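Local coordinates for OxyR (Porphyromonas gingivalis, PDB 3HO7), which probably acts as a redox-sensitive DNA-binding transcriptional activator of the LysR family, represented here by its regulatory domain, at residues A16-I21 with I65-A70; Y81-L86 with R187-A192; L113-H118 with A139-S144; P27-I32 with G208-A213; G87-C92 with Q156-I161. All coordinates share one frame; numbering follows the deposited sequence.

Contact 1 (A16-I21 with I65-A70)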
# COMPACT_ATOMS: atom_id res chain seq x y z
N ALA A 16 15.00 -6.59 0.10
CA ALA A 16 13.55 -6.60 0.14
C ALA A 16 13.06 -5.91 1.41
O ALA A 16 13.78 -5.83 2.40
CB ALA A 16 13.02 -8.02 0.06
N VAL A 17 11.83 -5.42 1.37
CA VAL A 17 11.24 -4.75 2.52
C VAL A 17 9.75 -5.03 2.56
O VAL A 17 9.09 -5.06 1.52
CB VAL A 17 11.47 -3.23 2.46
CG1 VAL A 17 10.95 -2.57 3.73
CG2 VAL A 17 12.95 -2.93 2.26
N LEU A 18 9.23 -5.25 3.76
CA LEU A 18 7.80 -5.48 3.93
C LEU A 18 7.00 -4.24 3.54
O LEU A 18 7.45 -3.11 3.73
CB LEU A 18 7.48 -5.88 5.36
CG LEU A 18 7.72 -7.36 5.68
CD1 LEU A 18 9.11 -7.78 5.26
CD2 LEU A 18 7.48 -7.63 7.16
N PRO A 19 5.79 -4.46 3.00
CA PRO A 19 4.91 -3.37 2.63
C PRO A 19 4.45 -2.60 3.85
O PRO A 19 4.08 -1.43 3.75
CB PRO A 19 3.71 -4.08 1.99
CG PRO A 19 4.17 -5.48 1.72
CD PRO A 19 5.19 -5.78 2.76
N THR A 20 4.47 -3.26 5.01
CA THR A 20 4.07 -2.62 6.26
C THR A 20 5.25 -1.95 6.96
O THR A 20 5.12 -1.45 8.08
CB THR A 20 3.40 -3.63 7.22
OG1 THR A 20 4.20 -4.82 7.29
CG2 THR A 20 2.01 -3.99 6.71
N ILE A 21 6.40 -1.94 6.29
CA ILE A 21 7.59 -1.26 6.80
C ILE A 21 8.06 -0.20 5.81
O ILE A 21 8.38 0.92 6.19
CB ILE A 21 8.75 -2.26 7.03
CG1 ILE A 21 8.39 -3.30 8.10
CG2 ILE A 21 10.03 -1.52 7.43
CD1 ILE A 21 9.52 -4.26 8.40
N ILE A 65 14.31 -6.91 5.07
CA ILE A 65 13.79 -6.24 6.25
C ILE A 65 12.40 -6.80 6.54
O ILE A 65 11.48 -6.65 5.74
CB ILE A 65 13.71 -4.72 6.03
CG1 ILE A 65 15.05 -4.19 5.53
CG2 ILE A 65 13.28 -4.02 7.31
CD1 ILE A 65 15.02 -2.73 5.11
N ILE A 66 12.27 -7.46 7.68
CA ILE A 66 11.03 -8.15 8.02
C ILE A 66 10.53 -7.76 9.41
O ILE A 66 11.24 -7.09 10.16
CB ILE A 66 11.22 -9.68 7.96
CG1 ILE A 66 12.31 -10.11 8.94
CG2 ILE A 66 11.57 -10.11 6.54
CD1 ILE A 66 12.58 -11.61 8.94
N ALA A 67 9.31 -8.18 9.73
CA ALA A 67 8.69 -7.84 11.01
C ALA A 67 8.54 -9.08 11.89
O ALA A 67 7.52 -9.26 12.55
CB ALA A 67 7.33 -7.19 10.78
N SER A 68 9.56 -9.93 11.89
CA SER A 68 9.55 -11.16 12.66
C SER A 68 10.86 -11.92 12.48
O SER A 68 11.64 -11.61 11.58
CB SER A 68 8.38 -12.05 12.21
OG SER A 68 8.53 -12.42 10.85
N LYS A 69 11.09 -12.90 13.34
CA LYS A 69 12.23 -13.79 13.17
C LYS A 69 11.98 -14.69 11.97
O LYS A 69 10.85 -15.10 11.72
CB LYS A 69 12.47 -14.63 14.43
CG LYS A 69 12.97 -13.82 15.62
CD LYS A 69 13.11 -14.68 16.86
CE LYS A 69 13.51 -13.84 18.07
NZ LYS A 69 12.46 -12.84 18.39
N ALA A 70 13.03 -14.98 11.21
CA ALA A 70 12.90 -15.82 10.03
C ALA A 70 12.60 -17.26 10.42
O ALA A 70 11.84 -17.95 9.75
CB ALA A 70 14.17 -15.75 9.18
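Ile-65 takes the largest share of this contact, with its two branches meeting different residues of 16-21. Its CD1 lies 3.5 Å from Val-17 CG2, in two side chains that run side by side in the same direction. The other branch, CG2, sits anti to the backbone N (chi1 -52° for CG1) and turns to Ile-21, whose CD1 is 3.9 Å away. Leu-18 reaches across one residue further on, its CD2 coming to 3.6 Å from Ala-67 CB. In the backbone, Ile-65 N donates to Ala-16 O over 2.9 Å in a nearly straight bond (176° at the hydrogen), and Val-17 pairs with Ile-65 as a parallel bridge with a CA-CA separation of 4.8 Å. Further out, Val-189 of strand 184-194 packs against both Ile-21 and Ile-65, while Cys-52 and Thr-49 of helix 49-58 back Leu-18. Ile-21 is also the N-cap residue of helix 22-36. Two neighbouring parallel strands, 11-17 and 63-66, thus end together and pass into loops, one leading straight into a helix, an arrangement typical of the C-terminal edge of the parallel sheet in an alpha/beta subdomain of the LysR substrate-binding fold.

Contact 2 (Y81-L86 with R187-A192)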
# COMPACT_ATOMS: atom_id res chain seq x y z
N TYR A 81 14.89 -2.80 15.42
CA TYR A 81 14.12 -2.01 16.38
C TYR A 81 12.77 -2.65 16.66
O TYR A 81 12.26 -3.44 15.86
CB TYR A 81 13.94 -0.58 15.87
CG TYR A 81 13.22 -0.48 14.54
CD1 TYR A 81 11.85 -0.22 14.49
CD2 TYR A 81 13.91 -0.63 13.35
CE1 TYR A 81 11.19 -0.12 13.27
CE2 TYR A 81 13.26 -0.54 12.13
CZ TYR A 81 11.91 -0.29 12.10
OH TYR A 81 11.27 -0.20 10.88
N TYR A 82 12.18 -2.29 17.80
CA TYR A 82 10.82 -2.69 18.12
C TYR A 82 9.88 -1.58 17.69
O TYR A 82 10.29 -0.43 17.54
CB TYR A 82 10.67 -2.96 19.62
CG TYR A 82 11.46 -4.15 20.10
CD1 TYR A 82 12.70 -3.98 20.71
CD2 TYR A 82 10.97 -5.44 19.95
CE1 TYR A 82 13.42 -5.07 21.16
CE2 TYR A 82 11.69 -6.54 20.40
CZ TYR A 82 12.92 -6.34 21.00
OH TYR A 82 13.65 -7.42 21.44
N GLU A 83 8.61 -1.92 17.49
CA GLU A 83 7.65 -0.93 17.03
C GLU A 83 6.27 -1.27 17.54
O GLU A 83 5.77 -2.37 17.32
CB GLU A 83 7.65 -0.86 15.51
CG GLU A 83 6.71 0.19 14.94
CD GLU A 83 6.88 0.37 13.45
OE1 GLU A 83 7.22 -0.62 12.77
OE2 GLU A 83 6.66 1.49 12.96
N GLU A 84 5.67 -0.34 18.27
CA GLU A 84 4.35 -0.55 18.83
C GLU A 84 3.24 -0.50 17.79
O GLU A 84 3.26 0.32 16.89
CB GLU A 84 4.05 0.49 19.91
CG GLU A 84 4.71 0.22 21.24
CD GLU A 84 4.06 0.98 22.37
OE1 GLU A 84 2.88 1.35 22.25
OE2 GLU A 84 4.74 1.20 23.40
N PHE A 85 2.27 -1.39 17.96
CA PHE A 85 1.01 -1.30 17.24
C PHE A 85 0.13 -0.29 17.96
O PHE A 85 0.05 -0.29 19.19
CB PHE A 85 0.31 -2.65 17.22
CG PHE A 85 0.93 -3.65 16.29
CD1 PHE A 85 0.77 -3.53 14.92
CD2 PHE A 85 1.65 -4.72 16.79
CE1 PHE A 85 1.34 -4.46 14.07
CE2 PHE A 85 2.22 -5.65 15.94
CZ PHE A 85 2.06 -5.52 14.58
N LEU A 86 -0.52 0.57 17.19
CA LEU A 86 -1.44 1.54 17.76
C LEU A 86 -2.81 1.38 17.14
O LEU A 86 -2.94 1.05 15.96
CB LEU A 86 -0.93 2.97 17.55
CG LEU A 86 0.33 3.40 18.30
CD1 LEU A 86 0.65 4.86 18.01
CD2 LEU A 86 0.18 3.17 19.80
N ARG A 187 5.85 -5.10 17.51
CA ARG A 187 6.46 -6.03 16.58
C ARG A 187 7.95 -5.74 16.54
O ARG A 187 8.39 -4.65 16.92
CB ARG A 187 5.86 -5.91 15.18
CG ARG A 187 6.30 -4.68 14.42
CD ARG A 187 5.71 -4.69 13.02
NE ARG A 187 5.96 -3.45 12.31
CZ ARG A 187 5.52 -3.20 11.08
NH1 ARG A 187 4.81 -4.12 10.44
NH2 ARG A 187 5.79 -2.04 10.50
N GLU A 188 8.73 -6.71 16.10
CA GLU A 188 10.17 -6.52 15.97
C GLU A 188 10.54 -6.42 14.50
O GLU A 188 10.22 -7.31 13.71
CB GLU A 188 10.93 -7.66 16.64
CG GLU A 188 10.66 -9.03 16.05
CD GLU A 188 11.36 -10.14 16.80
OE1 GLU A 188 12.54 -9.96 17.17
OE2 GLU A 188 10.73 -11.19 17.03
N VAL A 189 11.20 -5.33 14.13
CA VAL A 189 11.70 -5.15 12.78
C VAL A 189 13.13 -5.66 12.74
O VAL A 189 13.97 -5.21 13.53
CB VAL A 189 11.64 -3.67 12.35
CG1 VAL A 189 12.16 -3.51 10.93
CG2 VAL A 189 10.21 -3.14 12.46
N ARG A 190 13.40 -6.60 11.85
CA ARG A 190 14.70 -7.27 11.82
C ARG A 190 15.27 -7.30 10.42
O ARG A 190 14.54 -7.18 9.44
CB ARG A 190 14.57 -8.69 12.37
CG ARG A 190 13.87 -8.76 13.73
CD ARG A 190 13.78 -10.19 14.25
NE ARG A 190 15.10 -10.74 14.56
CZ ARG A 190 15.72 -10.56 15.72
NH1 ARG A 190 15.15 -9.85 16.68
NH2 ARG A 190 16.91 -11.10 15.92
N LEU A 191 16.59 -7.45 10.32
CA LEU A 191 17.24 -7.58 9.02
C LEU A 191 17.67 -9.02 8.82
O LEU A 191 18.51 -9.54 9.56
CB LEU A 191 18.45 -6.65 8.93
CG LEU A 191 18.88 -6.29 7.51
CD1 LEU A 191 20.29 -5.70 7.50
CD2 LEU A 191 18.80 -7.50 6.59
N ALA A 192 17.10 -9.67 7.82
CA ALA A 192 17.36 -11.09 7.58
C ALA A 192 18.26 -11.32 6.37
O ALA A 192 18.27 -10.53 5.43
CB ALA A 192 16.05 -11.85 7.43
O HOH W 1 13.92 -9.68 20.12
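Tyr-81 lays one ring face on Val-189, with Val-189 CB 3.5 Å from the ring centroid and 18° off its normal, a CH-pi contact. With CG between the backbone N and the carbonyl carbon (chi1 59°), the ring swings across the partner strand so that both valine methyls touch its far end. The same two residues exchange backbone bonds as an antiparallel hydrogen-bonded pair, Val-189 N to Tyr-81 O at 2.8 Å being the shorter, and so join strands 75-89 and 184-194 in the mixed sheet of the LysR substrate-binding domain. Tyr-82 faces the other side of the sheet beside Glu-188, and a water 2.6 Å from Tyr-82 OH donates to Glu-188 OE1. Lys-69 and Arg-190 add salt bridges to that carboxylate. Glu-83 and Arg-187 form the next hydrogen-bonded pair, with Arg-187 N 2.7 Å from Glu-83 O. Their side chains run alongside each other, and Glu-83 OE1 accepts from both Arg-187 NH2 (3.0 Å) and Arg-187 NE (3.1 Å). It lies in the guanidinium plane, yet both nitrogens reach it from one face of the carboxylate, about 40° out of that plane. Phe-85 CE2 rests 3.7 Å from Arg-187 CB. Because Glu-83 OE2 accepts from Leu-164 N and Arg-187 NH2 also serves Thr-20 O, this buried ion pair is fixed at both ends, which would favour its charged form.

Contact 3 (L113-H118 with A139-S144)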
# COMPACT_ATOMS: atom_id res chain seq x y z
N LEU A 113 -8.04 -6.26 9.60
CA LEU A 113 -6.78 -6.88 9.98
C LEU A 113 -5.98 -7.28 8.76
O LEU A 113 -6.49 -7.93 7.86
CB LEU A 113 -7.03 -8.10 10.86
CG LEU A 113 -7.72 -7.87 12.20
CD1 LEU A 113 -7.94 -9.19 12.92
CD2 LEU A 113 -6.91 -6.92 13.07
N LEU A 114 -4.71 -6.90 8.74
CA LEU A 114 -3.84 -7.30 7.66
C LEU A 114 -3.50 -8.76 7.90
O LEU A 114 -3.08 -9.14 8.99
CB LEU A 114 -2.57 -6.45 7.66
CG LEU A 114 -2.76 -4.96 7.39
CD1 LEU A 114 -1.53 -4.16 7.80
CD2 LEU A 114 -3.09 -4.72 5.92
N ASP A 115 -3.67 -9.58 6.87
CA ASP A 115 -3.34 -10.99 6.95
C ASP A 115 -1.94 -11.21 7.51
O ASP A 115 -1.74 -12.03 8.40
CB ASP A 115 -3.45 -11.65 5.56
CG ASP A 115 -4.87 -11.63 5.02
OD1 ASP A 115 -5.82 -11.68 5.83
OD2 ASP A 115 -5.03 -11.57 3.78
N GLU A 116 -0.97 -10.47 6.98
CA GLU A 116 0.42 -10.60 7.40
C GLU A 116 0.89 -9.43 8.26
O GLU A 116 1.81 -9.57 9.06
CB GLU A 116 1.33 -10.76 6.17
CG GLU A 116 2.82 -10.69 6.48
CD GLU A 116 3.68 -11.15 5.32
OE1 GLU A 116 3.30 -12.14 4.66
OE2 GLU A 116 4.73 -10.52 5.07
N GLY A 117 0.26 -8.27 8.08
CA GLY A 117 0.60 -7.10 8.87
C GLY A 117 0.26 -7.31 10.34
O GLY A 117 1.03 -6.94 11.22
N HIS A 118 -0.90 -7.91 10.59
CA HIS A 118 -1.36 -8.13 11.96
C HIS A 118 -1.41 -9.60 12.33
O HIS A 118 -1.23 -9.96 13.49
CB HIS A 118 -2.76 -7.53 12.16
CG HIS A 118 -2.85 -6.09 11.77
ND1 HIS A 118 -3.78 -5.62 10.86
CD2 HIS A 118 -2.13 -5.01 12.16
CE1 HIS A 118 -3.63 -4.32 10.72
NE2 HIS A 118 -2.64 -3.92 11.49
N ALA A 139 -16.15 -8.95 3.43
CA ALA A 139 -14.89 -9.51 3.90
C ALA A 139 -13.76 -8.91 3.07
O ALA A 139 -13.87 -8.79 1.85
CB ALA A 139 -14.90 -11.02 3.78
N TYR A 140 -12.67 -8.54 3.74
CA TYR A 140 -11.56 -7.87 3.07
C TYR A 140 -10.26 -8.65 3.24
O TYR A 140 -9.72 -8.76 4.34
CB TYR A 140 -11.40 -6.45 3.61
CG TYR A 140 -10.69 -5.50 2.66
CD1 TYR A 140 -9.52 -5.88 2.02
CD2 TYR A 140 -11.18 -4.23 2.44
CE1 TYR A 140 -8.86 -5.01 1.16
CE2 TYR A 140 -10.53 -3.35 1.58
CZ TYR A 140 -9.38 -3.75 0.95
OH TYR A 140 -8.74 -2.88 0.11
N SER A 141 -9.77 -9.19 2.13
CA SER A 141 -8.57 -10.01 2.15
C SER A 141 -7.51 -9.46 1.20
O SER A 141 -7.83 -9.00 0.10
CB SER A 141 -8.93 -11.45 1.76
OG SER A 141 -7.86 -12.34 2.04
N GLY A 142 -6.26 -9.50 1.62
CA GLY A 142 -5.15 -8.99 0.81
C GLY A 142 -5.03 -7.48 0.90
O GLY A 142 -4.25 -6.86 0.17
N GLY A 143 -5.81 -6.88 1.80
CA GLY A 143 -5.88 -5.43 1.93
C GLY A 143 -4.55 -4.80 2.30
O GLY A 143 -3.63 -5.48 2.77
N SER A 144 -4.44 -3.50 2.07
CA SER A 144 -3.23 -2.76 2.39
C SER A 144 -3.47 -1.81 3.55
O SER A 144 -4.61 -1.40 3.79
CB SER A 144 -2.76 -1.96 1.17
OG SER A 144 -3.54 -0.79 1.01
O HOH W 2 -9.12 -11.11 5.55
O HOH W 3 -5.37 -8.33 4.57
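Asp-115 OD2 receives two donors from 139-144: Gly-142 N at 3.2 Å, and Ser-141 OG in a weak bond of 3.4 Å. The aspartate belongs to a loop that meets the end of strand 138-141 where the chain turns into helix 145-153, within the LysR substrate-binding fold. Gly-142 N approaches 38° out of the carboxylate plane, and the residue's positive phi (80°) favours glycine. Two waters bridge the segments. One donates to Tyr-140 O from 2.7 Å and only weakly to Asp-115 OD1; the other accepts from Asp-115 N at 3.1 Å and weakly from Gly-142 N. Ser-144 is the N-cap of the helix, with OG accepting from Ala-147 N. Residues 139-141 pair in parallel with a strand of the second subunit, carrying the sheet across the dimer interface, and Tyr-140 OH is hydrogen-bonded to Glu-46 of that subunit. The loop 113-118 runs directly into Cys-119, which is disulfide-bonded to Cys-128. Next to the aspartate in sequence, Leu-114 CD2 comes within 3.3 Å of Gly-143 O. The loop is curled by two bonds, His-118 N to Leu-114 O at 3.0 Å and a nearly straight one (170° at the hydrogen) from Leu-114 N to His-118 ND1 over 2.6 Å.

Contact 4 (P27-I32 with G208-A213)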
# COMPACT_ATOMS: atom_id res chain seq x y z
N PRO A 27 11.65 6.20 3.87
CA PRO A 27 11.81 7.65 3.81
C PRO A 27 12.95 8.12 4.71
O PRO A 27 13.64 9.08 4.38
CB PRO A 27 10.47 8.16 4.34
CG PRO A 27 9.49 7.11 3.95
CD PRO A 27 10.24 5.80 4.05
N ARG A 28 13.15 7.43 5.83
CA ARG A 28 14.19 7.81 6.79
C ARG A 28 15.58 7.34 6.37
O ARG A 28 16.58 8.01 6.63
CB ARG A 28 13.86 7.24 8.17
CG ARG A 28 12.54 7.71 8.75
CD ARG A 28 12.05 6.75 9.82
NE ARG A 28 11.05 7.37 10.68
CZ ARG A 28 11.34 7.97 11.84
NH1 ARG A 28 12.59 8.03 12.26
NH2 ARG A 28 10.37 8.50 12.56
N VAL A 29 15.63 6.18 5.72
CA VAL A 29 16.91 5.54 5.41
C VAL A 29 17.55 6.02 4.11
O VAL A 29 18.78 6.09 4.00
CB VAL A 29 16.77 4.00 5.36
CG1 VAL A 29 16.00 3.50 6.57
CG2 VAL A 29 16.09 3.57 4.07
N PHE A 30 16.73 6.35 3.12
CA PHE A 30 17.23 6.69 1.79
C PHE A 30 18.31 7.78 1.82
O PHE A 30 19.36 7.62 1.20
CB PHE A 30 16.07 7.07 0.87
CG PHE A 30 15.41 5.89 0.22
CD1 PHE A 30 15.64 4.61 0.69
CD2 PHE A 30 14.55 6.06 -0.86
CE1 PHE A 30 15.03 3.51 0.10
CE2 PHE A 30 13.94 4.97 -1.45
CZ PHE A 30 14.18 3.69 -0.97
N PRO A 31 18.04 8.88 2.53
CA PRO A 31 19.03 9.94 2.67
C PRO A 31 20.32 9.45 3.33
O PRO A 31 21.41 9.89 2.98
CB PRO A 31 18.33 10.96 3.56
CG PRO A 31 16.88 10.72 3.33
CD PRO A 31 16.75 9.24 3.15
N ILE A 32 20.18 8.53 4.29
CA ILE A 32 21.35 8.00 5.00
C ILE A 32 22.19 7.09 4.11
O ILE A 32 23.42 7.08 4.22
CB ILE A 32 20.94 7.27 6.29
CG1 ILE A 32 20.23 8.24 7.24
CG2 ILE A 32 22.16 6.66 6.96
CD1 ILE A 32 19.72 7.59 8.51
N GLY A 208 23.79 -1.07 11.20
CA GLY A 208 24.02 0.22 11.83
C GLY A 208 23.22 1.35 11.21
O GLY A 208 22.61 2.15 11.92
N LEU A 209 23.20 1.41 9.88
CA LEU A 209 22.51 2.48 9.18
C LEU A 209 21.00 2.44 9.41
O LEU A 209 20.37 3.47 9.63
CB LEU A 209 22.82 2.45 7.68
CG LEU A 209 24.20 2.98 7.29
CD1 LEU A 209 24.48 2.73 5.81
CD2 LEU A 209 24.31 4.47 7.61
N LEU A 210 20.42 1.25 9.36
CA LEU A 210 18.99 1.11 9.58
C LEU A 210 18.62 1.48 11.01
O LEU A 210 17.66 2.22 11.24
CB LEU A 210 18.54 -0.31 9.24
CG LEU A 210 18.57 -0.66 7.75
CD1 LEU A 210 18.40 -2.16 7.55
CD2 LEU A 210 17.49 0.10 7.00
N ARG A 211 19.39 0.99 11.97
CA ARG A 211 19.14 1.31 13.37
C ARG A 211 19.28 2.81 13.64
O ARG A 211 18.54 3.38 14.44
CB ARG A 211 20.06 0.52 14.29
CG ARG A 211 19.90 -0.99 14.19
CD ARG A 211 20.75 -1.70 15.23
NE ARG A 211 20.36 -1.32 16.58
CZ ARG A 211 21.09 -1.58 17.67
NH1 ARG A 211 22.25 -2.21 17.56
NH2 ARG A 211 20.66 -1.20 18.86
N SER A 212 20.22 3.44 12.95
CA SER A 212 20.44 4.88 13.11
C SER A 212 19.34 5.68 12.43
O SER A 212 19.29 6.91 12.55
CB SER A 212 21.80 5.29 12.54
OG SER A 212 21.72 5.47 11.13
N ALA A 213 18.46 4.99 11.72
CA ALA A 213 17.37 5.63 11.00
C ALA A 213 16.18 5.90 11.91
O ALA A 213 15.26 6.63 11.54
CB ALA A 213 16.95 4.79 9.80
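In a helix-to-helix packing seam, Arg-28, Val-29 and Ile-32 of helix 22-36 meet Leu-210 and Ala-213, at the C-terminal part of helix 200-211 and the residues that follow. Ala-213 sits between Val-29 and Ile-32, its CB 3.6 Å from Val-29 CG1 and 4.1 Å from Ile-32 CD1. Val-29 CG1, anti to the carbonyl carbon (chi1 -47°), also meets Leu-210 CD2 at 3.7 Å, the two side chains slanting across one another. The backbones come closest at this end, with Val-29 CA and Ala-213 CA 5.6 Å apart. In the alpha/beta fold of this domain, helix 22-36 follows the first strand and helix 200-211 follows strand 184-194, so the seam joins the beginning of the domain to its C-terminal part. Leu-25 of the first helix adds to it by packing on both Leu-210 and Ala-213. At the margin, the extended Arg-28 chain brings NH1 to Ala-213 O, a 3.1 Å hydrogen bond with 152° at the hydrogen; the oxygen lies in the guanidinium plane and the nitrogen in the carbonyl plane. Ser-212 OG donates to Leu-209 O at 2.8 Å and also lies 3.9 Å from Ile-32 CD1. Pro-27 O accepts from Gln-156 NE2 of the second subunit.

Contact 5 (G87-C92 with Q156-I161)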
# COMPACT_ATOMS: atom_id res chain seq x y z
N GLY A 87 -3.84 1.60 17.95
CA GLY A 87 -5.20 1.60 17.46
C GLY A 87 -5.45 2.81 16.57
O GLY A 87 -5.04 3.92 16.89
N TYR A 88 -6.10 2.57 15.44
CA TYR A 88 -6.52 3.65 14.58
C TYR A 88 -8.04 3.54 14.55
O TYR A 88 -8.59 2.63 13.93
CB TYR A 88 -5.91 3.47 13.19
CG TYR A 88 -5.76 4.74 12.37
CD1 TYR A 88 -5.10 5.85 12.89
CD2 TYR A 88 -6.26 4.82 11.08
CE1 TYR A 88 -4.96 7.01 12.14
CE2 TYR A 88 -6.13 5.97 10.33
CZ TYR A 88 -5.47 7.06 10.86
OH TYR A 88 -5.34 8.20 10.10
N VAL A 89 -8.71 4.45 15.25
CA VAL A 89 -10.13 4.31 15.54
C VAL A 89 -10.95 5.39 14.84
O VAL A 89 -10.70 6.58 15.04
CB VAL A 89 -10.40 4.39 17.05
CG1 VAL A 89 -11.86 4.10 17.36
CG2 VAL A 89 -9.48 3.44 17.81
N SER A 90 -11.94 4.99 14.05
CA SER A 90 -12.77 5.96 13.35
C SER A 90 -13.60 6.76 14.34
O SER A 90 -13.89 6.29 15.44
CB SER A 90 -13.70 5.26 12.35
OG SER A 90 -15.02 5.19 12.86
N ARG A 91 -13.98 7.97 13.95
CA ARG A 91 -14.75 8.85 14.82
C ARG A 91 -16.16 8.31 15.08
O ARG A 91 -16.88 8.83 15.93
CB ARG A 91 -14.81 10.26 14.22
CG ARG A 91 -13.43 10.84 13.91
CD ARG A 91 -13.53 12.11 13.08
NE ARG A 91 -12.21 12.58 12.68
CZ ARG A 91 -11.45 13.39 13.41
NH1 ARG A 91 -11.89 13.83 14.59
NH2 ARG A 91 -10.26 13.77 12.97
N CYS A 92 -16.54 7.26 14.35
CA CYS A 92 -17.87 6.68 14.48
C CYS A 92 -17.92 5.52 15.46
O CYS A 92 -19.00 5.06 15.84
CB CYS A 92 -18.39 6.23 13.11
SG CYS A 92 -18.29 7.49 11.83
N GLN A 156 -15.35 4.32 8.89
CA GLN A 156 -15.70 2.92 8.92
C GLN A 156 -14.65 2.07 9.62
O GLN A 156 -13.55 1.86 9.11
CB GLN A 156 -15.87 2.41 7.48
CG GLN A 156 -16.64 3.36 6.58
CD GLN A 156 -16.62 2.94 5.12
OE1 GLN A 156 -16.64 1.75 4.81
NE2 GLN A 156 -16.59 3.92 4.22
N GLY A 157 -15.02 1.54 10.78
CA GLY A 157 -14.18 0.61 11.51
C GLY A 157 -12.94 1.08 12.25
O GLY A 157 -12.73 2.26 12.54
N ILE A 158 -12.12 0.09 12.55
CA ILE A 158 -10.87 0.21 13.27
C ILE A 158 -9.79 -0.66 12.63
O ILE A 158 -10.09 -1.68 12.01
CB ILE A 158 -11.05 -0.25 14.73
CG1 ILE A 158 -11.91 0.76 15.50
CG2 ILE A 158 -9.70 -0.47 15.39
CD1 ILE A 158 -12.09 0.42 16.97
N THR A 159 -8.55 -0.24 12.81
CA THR A 159 -7.39 -0.97 12.32
C THR A 159 -6.19 -0.64 13.21
O THR A 159 -6.29 0.19 14.11
CB THR A 159 -7.06 -0.62 10.87
OG1 THR A 159 -6.13 -1.58 10.33
CG2 THR A 159 -6.44 0.77 10.78
N PHE A 160 -5.06 -1.29 12.95
CA PHE A 160 -3.85 -1.05 13.73
C PHE A 160 -2.71 -0.53 12.87
O PHE A 160 -2.41 -1.09 11.81
CB PHE A 160 -3.45 -2.32 14.47
CG PHE A 160 -4.48 -2.80 15.45
CD1 PHE A 160 -4.91 -1.97 16.48
CD2 PHE A 160 -5.02 -4.07 15.35
CE1 PHE A 160 -5.87 -2.40 17.38
CE2 PHE A 160 -5.98 -4.50 16.25
CZ PHE A 160 -6.41 -3.67 17.27
N ILE A 161 -2.08 0.55 13.31
CA ILE A 161 -0.99 1.16 12.55
C ILE A 161 0.33 1.13 13.32
O ILE A 161 0.34 1.12 14.54
CB ILE A 161 -1.32 2.61 12.13
CG1 ILE A 161 -1.51 3.49 13.36
CG2 ILE A 161 -2.56 2.64 11.26
CD1 ILE A 161 -1.63 4.97 13.02
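Ser-90 N donates to Gly-157 O at 3.2 Å although both residues lie beyond the paired strand ends, and Gly-157 holds the uncommon backbone angles phi 73° and psi -163°. Ser-90 OG accepts from Cys-92 N over 3.0 Å, forming an ST turn just past the strand. The same hydroxyl is hydrogen-bonded to Glu-93. Inside the strands, Tyr-88 and Thr-159 are an antiparallel hydrogen-bonded pair, joined by Tyr-88 N to Thr-159 O at 2.7 Å and Thr-159 N to Tyr-88 O at 3.1 Å. Their side chains lie alongside each other, with Thr-159 CG2 at the edge of the tyrosine ring. Threonine OG1 is the branch anti to the backbone N (chi1 -166°), directed at Trp-112 O, which puts the methyl beside Tyr-88. Ile-161 CD1 approaches Tyr-88 CD1 to 3.6 Å, and Tyr-88 OH is hydrogen-bonded to Glu-153. On the other face, the Val-89 and Ile-158 side chains lie side by side, Val-89 CG1 3.7 Å from Ile-158 CD1, while Gly-87 CA meets the edge of the Phe-160 ring, 3.7 Å from Phe-160 CD1. In this part of the LysR substrate-binding domain, strand 75-89 is flanked by 158-162 and by 177-178, with Gly-87 backbone hydrogen-bonded to Arg-178. Helix 145-153 packs on the Tyr-88 and Thr-159 face, and Phe-127 and Phe-180 meet the Phe-160 ring.

How the contacts relate
From the N terminus, contact 1 closes the first loop, joining strands 11-17 and 63-66. Contact 4 opens inside that loop at helix 22-36 and closes only at 213, so the two cross. Within its span, contact 2 opens at 81 and encloses contact 5, which encloses contact 3; contact 1 is in series with all three. Contacts 2 and 5 share strand 75-89 and meet where Leu-86 O accepts from Ile-161 N. Strand 184-194 carries contact 2 next to contact 1 in the same sheet, and Leu-191 touches Leu-210 of contact 4. His-118 of contact 3 is hydrogen-bonded to Phe-160 of contact 5, while contacts 3 and 4 lie on opposite sides of the chain's centre.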